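Side-chain contact in Csm3 (Thermoplasma volcanium, PDB 6AE2), which is a RAMP-superfamily subunit of the type III-A CRISPR-Cas effector complex and probably binds RNA and cleaves it as an endonuclease: residues K195-K198 against T199-L203. Residues are numbered along the deposited sequence; the frame is centred on the assembly and turned at random.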
loop_
_atom_site.group_PDB
_atom_site.type_symbol
_atom_site.label_atom_id
_atom_site.label_comp_id
_atom_site.label_asym_id
_atom_site.label_seq_id
_atom_site.Cartn_x
_atom_site.Cartn_y
_atom_site.Cartn_z
ATOM N N LYS A 195 18.733 -4.957 13.199
ATOM C CA LYS A 195 18.579 -3.597 12.695
ATOM C C LYS A 195 18.446 -3.583 11.176
ATOM O O LYS A 195 17.570 -2.903 10.631
ATOM C CB LYS A 195 19.760 -2.736 13.142
ATOM C CG LYS A 195 20.000 -1.508 12.282
ATOM C CD LYS A 195 21.061 -0.606 12.891
ATOM C CE LYS A 195 21.275 0.646 12.053
ATOM N NZ LYS A 195 22.719 1.004 11.964
ATOM N N CYS A 196 19.294 -4.342 10.475
ATOM C CA CYS A 196 19.172 -4.433 9.024
ATOM C C CYS A 196 17.804 -4.972 8.621
ATOM O O CYS A 196 17.232 -4.549 7.610
ATOM C CB CYS A 196 20.285 -5.315 8.461
ATOM S SG CYS A 196 20.043 -5.816 6.743
ATOM N N LEU A 197 17.258 -5.901 9.408
ATOM C CA LEU A 197 15.924 -6.422 9.130
ATOM C C LEU A 197 14.855 -5.371 9.406
ATOM O O LEU A 197 13.917 -5.205 8.619
ATOM C CB LEU A 197 15.673 -7.680 9.963
ATOM C CG LEU A 197 14.307 -8.365 9.850
ATOM C CD1 LEU A 197 13.856 -8.497 8.399
ATOM C CD2 LEU A 197 14.335 -9.725 10.536
ATOM N N LYS A 198 14.986 -4.648 10.522
ATOM C CA LYS A 198 13.963 -3.682 10.908
ATOM C C LYS A 198 13.844 -2.559 9.884
ATOM O O LYS A 198 12.737 -2.230 9.436
ATOM C CB LYS A 198 14.269 -3.113 12.296
ATOM C CG LYS A 198 14.214 -4.129 13.429
ATOM C CD LYS A 198 12.889 -4.080 14.168
ATOM C CE LYS A 198 12.966 -4.835 15.488
ATOM N NZ LYS A 198 13.829 -4.134 16.480
ATOM N N THR A 199 14.972 -1.952 9.500
ATOM C CA THR A 199 14.909 -0.833 8.563
ATOM C C THR A 199 14.482 -1.285 7.173
ATOM O O THR A 199 13.883 -0.501 6.427
ATOM C CB THR A 199 16.252 -0.102 8.488
ATOM O OG1 THR A 199 17.122 -0.779 7.575
ATOM C CG2 THR A 199 16.904 -0.022 9.854
ATOM N N GLY A 200 14.782 -2.532 6.803
ATOM C CA GLY A 200 14.218 -3.072 5.578
ATOM C C GLY A 200 12.703 -3.104 5.621
ATOM O O GLY A 200 12.035 -2.777 4.637
ATOM N N ILE A 201 12.141 -3.486 6.771
ATOM C CA ILE A 201 10.694 -3.442 6.951
ATOM C C ILE A 201 10.196 -2.003 6.888
ATOM O O ILE A 201 9.141 -1.722 6.308
ATOM C CB ILE A 201 10.306 -4.127 8.276
ATOM C CG1 ILE A 201 10.425 -5.648 8.144
ATOM C CG2 ILE A 201 8.897 -3.726 8.710
ATOM C CD1 ILE A 201 10.212 -6.393 9.444
ATOM N N SER A 202 10.955 -1.069 7.469
ATOM C CA SER A 202 10.580 0.342 7.399
ATOM C C SER A 202 10.544 0.828 5.956
ATOM O O SER A 202 9.622 1.550 5.554
ATOM C CB SER A 202 11.553 1.182 8.226
ATOM O OG SER A 202 11.139 1.259 9.578
ATOM N N LEU A 203 11.547 0.443 5.160
ATOM C CA LEU A 203 11.569 0.813 3.748
ATOM C C LEU A 203 10.334 0.295 3.022
ATOM O O LEU A 203 9.753 1.000 2.188
ATOM C CB LEU A 203 12.836 0.267 3.090
ATOM C CG LEU A 203 14.161 0.957 3.415
ATOM C CD1 LEU A 203 15.283 0.356 2.585
ATOM C CD2 LEU A 203 14.061 2.455 3.180
#
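Thr199 sets its methyl, CG2, against the oxygen end of the Lys195 carbonyl one helical turn earlier and touches the CG of that lysine at 4.2 Å (Lys195 CG to Thr199 CG2). The first torsion of Thr199 (chi1 83°) sets OG1 between its own N and carbonyl carbon and swings CG2 beside the N, turning the methyl back toward the preceding turn. Its hydroxyl stays at 3.7 Å from Lys195 O and 3.8 Å from Cys196 O, too far for a bond to either. The backbone provides the link instead, Thr199 N reaching Lys195 O at 3.0 Å with an almost straight N-H (177°).

A second overlap runs along another face of the helix. Leu197 CD1 meets Ile201 CD1 at 4.3 Å, a plain apolar i to i+4 contact between branch ends. Ile201 has CG1 beside its backbone N (chi1 -74°), which directs the ethyl arm toward the turn before; CG1 passes 3.6 Å from Leu197 O, the acceptor of the Ile201 N-H.

Gly200, without a side chain, bonds through N to Cys196 O from above the carbonyl plane, a longer link of 3.3 Å. Ser202 N approaches Lys198 O in the carbonyl plane. These successive i to i+4 bonds are those of a regular alpha-helix.

Within helix 190-205, both overlaps reach helix 80-93, Ile201 through Ile87 and Thr199 through Leu91. Ile201 also packs on Ile222 and Leu224 of strand 220-230, an edge of the six-stranded antiparallel sheet within this chain, joining helix to sheet in the RAMP fold, whereas Thr199 also meets Tyr96 just beyond helix 80-93 and Tyr235 of the second subunit.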